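Local coordinates for protein octaprenyl Pyrophosphate Synthase (Helicobacter pylori, PDB 3TC1) that probably catalyses the magnesium-dependent chain elongation of an allylic diphosphate with isopentenyl diphosphate to make octaprenyl (C40) diphosphate, at residues F196-D201 with K274-Y279; K154-L159 with T225-L230. One frame throughout, in Å; residues are numbered along the deposited sequence.

Overall arrangement
Of the helices in these contacts, 152-177 comes first from the N terminus and carries residues 154-159, followed by helix 182-205 with 196-201, the loop and helix start at 225-230, and helix 268-286 with 274-279. Interaction 2 closes a loop from 154-159 to 225-230. Interaction 1 begins inside that loop and closes later at 274-279, so the two cross rather than nest. Their centres lie about 11 Å apart, and they touch through a probable Tyr155-Asp201 hydrogen bond and through packing of Gln197 on Leu159 and Ile198 on Trp156. Together they tie helices 152-177 and 182-205 to the later helices 227-233 and 268-286 of this all-helical fold.

Interaction 1: residues F196-D201 with K274-Y279; sequences FQIIDD and KTAQVY. With MG (magnesium ion), chain D.
Ala276 docks its methyl group between two isoleucines of the facing helix, with CB 3.8 Å from Ile198 CG2 and equally close to Ile199 CD1. The small side chain lets the backbones come near: the axes of the two segments approach to 8.9 Å and run almost antiparallel, at 160°. Ile198 bears most of the packing. Its outer arm is extended (chi2 170°) and carries CD1 past Ala276 to the CD2-CE2 side of the Tyr279 ring, 3.7 Å from CE2, where the two side chains cross at about a right angle. Ile199 instead folds its CD1 back toward Ala276, and Ile303 joins this edge of the apolar cluster. Packing is looser at Thr275, whose CG2 stands 4.2 Å from Ile198 CD1 and whose hydroxyl bonds to the carbonyl of Glu271. Beyond this layer, Lys274 and Val278 face solvent on the outer surface of helix 268-286.

The other flank of 196-201 is polar and hydrated. Asp200 OD2 binds magnesium at 2.2 Å, and five waters complete six ligands; one of them, water 3, also donates to Asp201 OD1, with 2.7 Å between the water oxygen and OD1. Gln197 NE2 reaches the same Asp201 OD1 at 2.9 Å, arriving from above the carboxylate plane, while its amide oxygen bonds to Thr163 OG1. One helix thus has an apolar back against 274-279 and a metal-binding front, as expected of the second aspartate-rich (DDxxD) motif of the trans-prenyltransferase fold.

Interaction 2: residues K154-L159 with T225-L230; sequences KYWRIL and TTLPYL
Tyr155 lays its ring against the start of helix 227-233, with Leu227 N over one face and 3.4 Å from CZ. With CG anti to the backbone nitrogen (chi1 169°), the ring extends away from its own helix and passes the Thr225-Leu227 backbone. CE1 comes within 3.6 Å of Thr226 CA, and the hydroxyl end lies beside Leu227 CB. At the root of the ring, Leu230 CD1 presses on CG at 3.5 Å. Trp156, next in sequence, sends the far rim of its indole to the branches of Leu227: CH2 meets CD2 at 3.8 Å, and CZ2 lies near CD1. Thr275 of helix 268-286 touches both Trp156 and Leu227 and continues this apolar layer. One turn on, Leu159 sets CD1 over the Tyr155 face opposite Leu227 N, displaced toward the ring's rim, so the aromatic group is held from both sides.

Packing rather than polar pairing joins these two segments, yet Tyr155 OH makes a probable, very short hydrogen bond to Asp201 OD2. The chemistry implies a buried ring clamped by backbone and leucines, its hydroxyl directed at Asp201, whose OD1 accepts a hydrogen bond from a magnesium-bound water, consistent with the tyrosine orienting that second-shell aspartate.

Interaction 1: residues F196-D201 with K274-Y279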
ATOM      1  N   PHE B 196     -13.208 -17.486 -12.615  1.00 15.69           N
ATOM      2  CA  PHE B 196     -13.628 -16.095 -12.649  1.00 17.91           C
ATOM      3  C   PHE B 196     -12.731 -15.210 -13.513  1.00 16.29           C
ATOM      4  O   PHE B 196     -13.223 -14.431 -14.323  1.00 16.18           O
ATOM      5  CB  PHE B 196     -13.671 -15.517 -11.232  1.00 22.66           C
ATOM      6  CG  PHE B 196     -13.975 -14.047 -11.193  1.00 25.43           C
ATOM      7  CD1 PHE B 196     -15.270 -13.584 -11.408  1.00 27.25           C
ATOM      8  CD2 PHE B 196     -12.958 -13.121 -10.987  1.00 28.23           C
ATOM      9  CE1 PHE B 196     -15.547 -12.218 -11.423  1.00 27.04           C
ATOM     10  CE2 PHE B 196     -13.226 -11.751 -11.000  1.00 28.68           C
ATOM     11  CZ  PHE B 196     -14.523 -11.303 -11.219  1.00 26.83           C
ATOM     12  N   GLN B 197     -11.418 -15.322 -13.343  1.00 15.26           N
ATOM     13  CA  GLN B 197     -10.505 -14.489 -14.117  1.00 15.55           C
ATOM     14  C   GLN B 197     -10.402 -14.921 -15.577  1.00 15.69           C
ATOM     15  O   GLN B 197     -10.150 -14.094 -16.452  1.00 16.39           O
ATOM     16  CB  GLN B 197      -9.114 -14.476 -13.483  1.00 18.22           C
ATOM     17  CG  GLN B 197      -8.177 -13.431 -14.091  1.00 20.01           C
ATOM     18  CD  GLN B 197      -8.762 -12.029 -14.037  1.00 22.63           C
ATOM     19  OE1 GLN B 197      -9.105 -11.527 -12.963  1.00 22.13           O
ATOM     20  NE2 GLN B 197      -8.881 -11.389 -15.196  1.00 22.63           N
ATOM     21  N   ILE B 198     -10.576 -16.210 -15.845  1.00 17.46           N
ATOM     22  CA  ILE B 198     -10.518 -16.683 -17.225  1.00 16.98           C
ATOM     23  C   ILE B 198     -11.724 -16.105 -17.976  1.00 17.26           C
ATOM     24  O   ILE B 198     -11.588 -15.600 -19.094  1.00 17.33           O
ATOM     25  CB  ILE B 198     -10.532 -18.230 -17.288  1.00 13.60           C
ATOM     26  CG1 ILE B 198      -9.213 -18.777 -16.733  1.00 12.06           C
ATOM     27  CG2 ILE B 198     -10.697 -18.707 -18.734  1.00 11.85           C
ATOM     28  CD1 ILE B 198      -9.216 -20.286 -16.518  1.00 13.95           C
ATOM     29  N   ILE B 199     -12.896 -16.153 -17.342  1.00 15.04           N
ATOM     30  CA  ILE B 199     -14.115 -15.619 -17.946  1.00 14.27           C
ATOM     31  C   ILE B 199     -13.991 -14.105 -18.103  1.00 15.61           C
ATOM     32  O   ILE B 199     -14.504 -13.517 -19.062  1.00 15.20           O
ATOM     33  CB  ILE B 199     -15.367 -15.937 -17.084  1.00 14.45           C
ATOM     34  CG1 ILE B 199     -15.633 -17.445 -17.086  1.00 13.18           C
ATOM     35  CG2 ILE B 199     -16.575 -15.166 -17.602  1.00 13.03           C
ATOM     36  CD1 ILE B 199     -15.837 -18.045 -18.470  1.00 15.01           C
ATOM     37  N   ASP B 200     -13.310 -13.469 -17.160  1.00 13.91           N
ATOM     38  CA  ASP B 200     -13.135 -12.030 -17.244  1.00 13.93           C
ATOM     39  C   ASP B 200     -12.254 -11.703 -18.446  1.00 13.17           C
ATOM     40  O   ASP B 200     -12.535 -10.769 -19.197  1.00 10.29           O
ATOM     41  CB  ASP B 200     -12.493 -11.481 -15.981  1.00 15.04           C
ATOM     42  CG  ASP B 200     -12.292  -9.994 -16.054  1.00 18.18           C
ATOM     43  OD1 ASP B 200     -13.294  -9.252 -15.955  1.00 20.37           O
ATOM     44  OD2 ASP B 200     -11.132  -9.575 -16.232  1.00 18.16           O
ATOM     45  N   ASP B 201     -11.190 -12.477 -18.632  1.00 11.08           N
ATOM     46  CA  ASP B 201     -10.304 -12.252 -19.771  1.00 11.23           C
ATOM     47  C   ASP B 201     -11.073 -12.548 -21.056  1.00 14.25           C
ATOM     48  O   ASP B 201     -10.866 -11.907 -22.086  1.00 15.45           O
ATOM     49  CB  ASP B 201      -9.073 -13.164 -19.689  1.00 16.30           C
ATOM     50  CG  ASP B 201      -8.098 -12.739 -18.599  1.00 21.06           C
ATOM     51  OD1 ASP B 201      -8.326 -11.676 -17.977  1.00 18.46           O
ATOM     52  OD2 ASP B 201      -7.097 -13.463 -18.373  1.00 20.09           O
ATOM     53  N   LYS B 274     -14.044 -23.709 -22.118  1.00 18.65           N
ATOM     54  CA  LYS B 274     -13.881 -25.044 -21.554  1.00 19.75           C
ATOM     55  C   LYS B 274     -12.796 -25.084 -20.476  1.00 18.86           C
ATOM     56  O   LYS B 274     -12.898 -25.838 -19.509  1.00 18.37           O
ATOM     57  CB  LYS B 274     -13.550 -26.053 -22.654  1.00 27.42           C
ATOM     58  CG  LYS B 274     -14.705 -26.329 -23.607  1.00 33.12           C
ATOM     59  CD  LYS B 274     -14.344 -27.419 -24.604  1.00 37.21           C
ATOM     60  CE  LYS B 274     -15.492 -27.704 -25.562  1.00 39.66           C
ATOM     61  NZ  LYS B 274     -16.694 -28.222 -24.851  1.00 43.37           N
ATOM     62  N   THR B 275     -11.755 -24.277 -20.636  1.00 17.57           N
ATOM     63  CA  THR B 275     -10.688 -24.255 -19.641  1.00 16.11           C
ATOM     64  C   THR B 275     -11.271 -23.757 -18.319  1.00 16.93           C
ATOM     65  O   THR B 275     -10.949 -24.280 -17.253  1.00 16.07           O
ATOM     66  CB  THR B 275      -9.531 -23.334 -20.089  1.00 19.68           C
ATOM     67  OG1 THR B 275      -9.092 -23.732 -21.394  1.00 16.74           O
ATOM     68  CG2 THR B 275      -8.362 -23.428 -19.119  1.00 19.57           C
ATOM     69  N   ALA B 276     -12.147 -22.756 -18.400  1.00 14.76           N
ATOM     70  CA  ALA B 276     -12.792 -22.196 -17.216  1.00 16.85           C
ATOM     71  C   ALA B 276     -13.775 -23.182 -16.594  1.00 18.10           C
ATOM     72  O   ALA B 276     -13.879 -23.268 -15.370  1.00 17.52           O
ATOM     73  CB  ALA B 276     -13.521 -20.901 -17.574  1.00 18.23           C
ATOM     74  N   GLN B 277     -14.504 -23.916 -17.437  1.00 19.94           N
ATOM     75  CA  GLN B 277     -15.477 -24.893 -16.951  1.00 20.77           C
ATOM     76  C   GLN B 277     -14.813 -25.975 -16.100  1.00 20.16           C
ATOM     77  O   GLN B 277     -15.434 -26.517 -15.185  1.00 20.05           O
ATOM     78  CB  GLN B 277     -16.229 -25.533 -18.126  1.00 27.46           C
ATOM     79  CG  GLN B 277     -17.069 -24.536 -18.924  1.00 32.56           C
ATOM     80  CD  GLN B 277     -17.834 -25.178 -20.074  1.00 36.85           C
ATOM     81  OE1 GLN B 277     -17.273 -25.944 -20.856  1.00 38.96           O
ATOM     82  NE2 GLN B 277     -19.117 -24.853 -20.186  1.00 39.29           N
ATOM     83  N   VAL B 278     -13.559 -26.295 -16.401  1.00 18.63           N
ATOM     84  CA  VAL B 278     -12.842 -27.296 -15.618  1.00 20.22           C
ATOM     85  C   VAL B 278     -12.769 -26.792 -14.181  1.00 19.56           C
ATOM     86  O   VAL B 278     -13.077 -27.516 -13.237  1.00 19.73           O
ATOM     87  CB  VAL B 278     -11.401 -27.513 -16.140  1.00 22.41           C
ATOM     88  CG1 VAL B 278     -10.633 -28.417 -15.184  1.00 22.72           C
ATOM     89  CG2 VAL B 278     -11.436 -28.133 -17.530  1.00 22.49           C
ATOM     90  N   TYR B 279     -12.370 -25.536 -14.022  1.00 18.24           N
ATOM     91  CA  TYR B 279     -12.273 -24.942 -12.695  1.00 17.94           C
ATOM     92  C   TYR B 279     -13.637 -24.812 -12.033  1.00 17.90           C
ATOM     93  O   TYR B 279     -13.773 -25.026 -10.832  1.00 19.86           O
ATOM     94  CB  TYR B 279     -11.609 -23.571 -12.787  1.00 18.27           C
ATOM     95  CG  TYR B 279     -10.143 -23.658 -13.113  1.00 19.05           C
ATOM     96  CD1 TYR B 279      -9.242 -24.205 -12.200  1.00 20.21           C
ATOM     97  CD2 TYR B 279      -9.653 -23.202 -14.334  1.00 19.53           C
ATOM     98  CE1 TYR B 279      -7.886 -24.296 -12.495  1.00 21.33           C
ATOM     99  CE2 TYR B 279      -8.295 -23.291 -14.643  1.00 20.30           C
ATOM    100  CZ  TYR B 279      -7.419 -23.840 -13.716  1.00 20.16           C
ATOM    101  OH  TYR B 279      -6.082 -23.941 -14.008  1.00 21.37           O
TER
HETATM  102 MG    MG D 501     -10.551  -7.836 -17.515  1.00 32.47          MG
HETATM  103  O   HOH W   1     -12.426  -8.342 -19.073  1.00 24.24           O
HETATM  104  O   HOH W   2     -12.023  -6.335 -16.604  1.00 35.36           O
HETATM  105  O   HOH W   3      -9.083  -9.194 -18.562  1.00 22.61           O
HETATM  106  O   HOH W   4      -9.599  -6.172 -18.884  1.00 27.54           O
HETATM  107  O   HOH W   5      -8.725  -7.667 -15.808  1.00 37.19           O

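Interaction 2: residues K154-L159 with T225-L230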
ATOM      1  N   LYS B 154       3.533 -18.579 -17.153  1.00 16.44           N
ATOM      2  CA  LYS B 154       3.691 -17.262 -16.537  1.00 14.62           C
ATOM      3  C   LYS B 154       2.322 -16.635 -16.348  1.00 14.05           C
ATOM      4  O   LYS B 154       2.066 -15.967 -15.350  1.00 14.65           O
ATOM      5  CB  LYS B 154       4.566 -16.362 -17.410  1.00 22.09           C
ATOM      6  CG  LYS B 154       5.978 -16.890 -17.608  1.00 25.52           C
ATOM      7  CD  LYS B 154       6.819 -15.916 -18.421  1.00 30.32           C
ATOM      8  CE  LYS B 154       8.190 -16.500 -18.723  1.00 31.67           C
ATOM      9  NZ  LYS B 154       8.992 -15.596 -19.592  1.00 34.60           N
ATOM     10  N   TYR B 155       1.444 -16.862 -17.324  1.00 14.82           N
ATOM     11  CA  TYR B 155       0.082 -16.350 -17.294  1.00 14.47           C
ATOM     12  C   TYR B 155      -0.661 -16.941 -16.100  1.00 13.64           C
ATOM     13  O   TYR B 155      -1.301 -16.217 -15.330  1.00 14.24           O
ATOM     14  CB  TYR B 155      -0.640 -16.731 -18.599  1.00 12.94           C
ATOM     15  CG  TYR B 155      -2.129 -16.485 -18.587  1.00 13.87           C
ATOM     16  CD1 TYR B 155      -2.647 -15.199 -18.707  1.00 14.67           C
ATOM     17  CD2 TYR B 155      -3.022 -17.546 -18.440  1.00 15.52           C
ATOM     18  CE1 TYR B 155      -4.023 -14.973 -18.682  1.00 17.58           C
ATOM     19  CE2 TYR B 155      -4.397 -17.334 -18.410  1.00 16.23           C
ATOM     20  CZ  TYR B 155      -4.890 -16.050 -18.530  1.00 16.10           C
ATOM     21  OH  TYR B 155      -6.248 -15.839 -18.488  1.00 17.09           O
ATOM     22  N   TRP B 156      -0.575 -18.259 -15.951  1.00 14.08           N
ATOM     23  CA  TRP B 156      -1.244 -18.953 -14.848  1.00 12.78           C
ATOM     24  C   TRP B 156      -0.753 -18.465 -13.489  1.00 12.71           C
ATOM     25  O   TRP B 156      -1.533 -18.339 -12.549  1.00 12.29           O
ATOM     26  CB  TRP B 156      -1.028 -20.462 -14.971  1.00 14.49           C
ATOM     27  CG  TRP B 156      -1.753 -21.074 -16.136  1.00 14.79           C
ATOM     28  CD1 TRP B 156      -1.227 -21.903 -17.089  1.00 14.68           C
ATOM     29  CD2 TRP B 156      -3.137 -20.916 -16.459  1.00 15.21           C
ATOM     30  NE1 TRP B 156      -2.202 -22.270 -17.986  1.00 14.81           N
ATOM     31  CE2 TRP B 156      -3.384 -21.679 -17.624  1.00 14.45           C
ATOM     32  CE3 TRP B 156      -4.198 -20.205 -15.877  1.00 14.50           C
ATOM     33  CZ2 TRP B 156      -4.647 -21.751 -18.219  1.00 16.16           C
ATOM     34  CZ3 TRP B 156      -5.457 -20.278 -16.469  1.00 20.44           C
ATOM     35  CH2 TRP B 156      -5.669 -21.047 -17.631  1.00 16.30           C
ATOM     36  N   ARG B 157       0.541 -18.188 -13.389  1.00 14.54           N
ATOM     37  CA  ARG B 157       1.110 -17.696 -12.136  1.00 16.28           C
ATOM     38  C   ARG B 157       0.527 -16.328 -11.810  1.00 15.05           C
ATOM     39  O   ARG B 157       0.189 -16.037 -10.658  1.00 13.70           O
ATOM     40  CB  ARG B 157       2.634 -17.607 -12.246  1.00 38.29           C
ATOM     41  CG  ARG B 157       3.299 -17.126 -10.972  1.00 45.37           C
ATOM     42  CD  ARG B 157       4.809 -17.238 -11.041  1.00 51.84           C
ATOM     43  NE  ARG B 157       5.429 -16.807  -9.790  1.00 55.89           N
ATOM     44  CZ  ARG B 157       6.725 -16.913  -9.523  1.00 57.61           C
ATOM     45  NH1 ARG B 157       7.550 -17.438 -10.419  1.00 59.04           N
ATOM     46  NH2 ARG B 157       7.198 -16.491  -8.357  1.00 59.33           N
ATOM     47  N   ILE B 158       0.398 -15.485 -12.830  1.00 14.33           N
ATOM     48  CA  ILE B 158      -0.164 -14.152 -12.635  1.00 16.56           C
ATOM     49  C   ILE B 158      -1.627 -14.231 -12.210  1.00 16.67           C
ATOM     50  O   ILE B 158      -2.041 -13.544 -11.276  1.00 16.46           O
ATOM     51  CB  ILE B 158      -0.055 -13.304 -13.925  1.00 15.71           C
ATOM     52  CG1 ILE B 158       1.419 -13.030 -14.234  1.00 18.41           C
ATOM     53  CG2 ILE B 158      -0.846 -12.005 -13.769  1.00 16.57           C
ATOM     54  CD1 ILE B 158       1.666 -12.321 -15.561  1.00 16.63           C
ATOM     55  N   LEU B 159      -2.407 -15.067 -12.891  1.00 16.34           N
ATOM     56  CA  LEU B 159      -3.821 -15.212 -12.550  1.00 18.01           C
ATOM     57  C   LEU B 159      -3.995 -15.664 -11.109  1.00 16.82           C
ATOM     58  O   LEU B 159      -4.855 -15.153 -10.387  1.00 16.53           O
ATOM     59  CB  LEU B 159      -4.511 -16.218 -13.480  1.00 21.44           C
ATOM     60  CG  LEU B 159      -5.481 -15.581 -14.479  1.00 24.45           C
ATOM     61  CD1 LEU B 159      -4.682 -14.698 -15.417  1.00 27.83           C
ATOM     62  CD2 LEU B 159      -6.250 -16.646 -15.264  1.00 23.94           C
ATOM     63  N   THR B 225      -1.043 -10.604 -22.487  1.00 17.06           N
ATOM     64  CA  THR B 225      -1.322 -11.713 -23.393  1.00 16.89           C
ATOM     65  C   THR B 225      -2.149 -12.737 -22.616  1.00 16.70           C
ATOM     66  O   THR B 225      -1.606 -13.668 -22.017  1.00 17.80           O
ATOM     67  CB  THR B 225      -0.030 -12.384 -23.903  1.00 15.43           C
ATOM     68  OG1 THR B 225       0.854 -11.387 -24.436  1.00 15.22           O
ATOM     69  CG2 THR B 225      -0.362 -13.380 -25.011  1.00 15.82           C
ATOM     70  N   THR B 226      -3.466 -12.546 -22.630  1.00 13.81           N
ATOM     71  CA  THR B 226      -4.394 -13.411 -21.908  1.00 15.09           C
ATOM     72  C   THR B 226      -4.597 -14.770 -22.577  1.00 14.44           C
ATOM     73  O   THR B 226      -4.139 -14.991 -23.697  1.00 13.38           O
ATOM     74  CB  THR B 226      -5.756 -12.708 -21.726  1.00 15.65           C
ATOM     75  OG1 THR B 226      -6.301 -12.372 -23.007  1.00 13.61           O
ATOM     76  CG2 THR B 226      -5.577 -11.415 -20.929  1.00 17.59           C
ATOM     77  N   LEU B 227      -5.290 -15.673 -21.887  1.00 13.09           N
ATOM     78  CA  LEU B 227      -5.514 -17.025 -22.408  1.00 12.09           C
ATOM     79  C   LEU B 227      -5.965 -17.096 -23.872  1.00 13.42           C
ATOM     80  O   LEU B 227      -5.417 -17.868 -24.649  1.00 12.54           O
ATOM     81  CB  LEU B 227      -6.507 -17.787 -21.516  1.00 11.53           C
ATOM     82  CG  LEU B 227      -6.585 -19.298 -21.787  1.00 14.59           C
ATOM     83  CD1 LEU B 227      -5.181 -19.902 -21.750  1.00 13.76           C
ATOM     84  CD2 LEU B 227      -7.486 -19.967 -20.754  1.00 14.26           C
ATOM     85  N   PRO B 228      -6.978 -16.302 -24.266  1.00 11.45           N
ATOM     86  CA  PRO B 228      -7.409 -16.362 -25.666  1.00 13.11           C
ATOM     87  C   PRO B 228      -6.240 -16.171 -26.637  1.00 13.08           C
ATOM     88  O   PRO B 228      -6.120 -16.888 -27.626  1.00 13.21           O
ATOM     89  CB  PRO B 228      -8.420 -15.222 -25.763  1.00 15.99           C
ATOM     90  CG  PRO B 228      -9.017 -15.192 -24.388  1.00 16.54           C
ATOM     91  CD  PRO B 228      -7.806 -15.356 -23.500  1.00 13.54           C
ATOM     92  N   TYR B 229      -5.382 -15.198 -26.345  1.00 12.98           N
ATOM     93  CA  TYR B 229      -4.231 -14.900 -27.198  1.00 12.68           C
ATOM     94  C   TYR B 229      -3.191 -16.007 -27.148  1.00 13.66           C
ATOM     95  O   TYR B 229      -2.548 -16.313 -28.152  1.00 14.64           O
ATOM     96  CB  TYR B 229      -3.616 -13.559 -26.777  1.00 12.80           C
ATOM     97  CG  TYR B 229      -4.528 -12.388 -27.075  1.00 14.68           C
ATOM     98  CD1 TYR B 229      -4.532 -11.783 -28.335  1.00 14.93           C
ATOM     99  CD2 TYR B 229      -5.422 -11.916 -26.114  1.00 10.26           C
ATOM    100  CE1 TYR B 229      -5.406 -10.735 -28.630  1.00 13.58           C
ATOM    101  CE2 TYR B 229      -6.305 -10.868 -26.402  1.00 14.27           C
ATOM    102  CZ  TYR B 229      -6.289 -10.285 -27.660  1.00 12.88           C
ATOM    103  OH  TYR B 229      -7.147  -9.244 -27.939  1.00 12.40           O
ATOM    104  N   LEU B 230      -3.025 -16.607 -25.972  1.00 13.52           N
ATOM    105  CA  LEU B 230      -2.077 -17.701 -25.806  1.00 14.39           C
ATOM    106  C   LEU B 230      -2.535 -18.920 -26.614  1.00 14.67           C
ATOM    107  O   LEU B 230      -1.752 -19.519 -27.351  1.00 13.19           O
ATOM    108  CB  LEU B 230      -1.964 -18.066 -24.321  1.00 12.97           C
ATOM    109  CG  LEU B 230      -1.255 -16.987 -23.492  1.00  9.76           C
ATOM    110  CD1 LEU B 230      -1.582 -17.139 -22.015  1.00 12.81           C
ATOM    111  CD2 LEU B 230       0.252 -17.093 -23.753  1.00 11.38           C
TER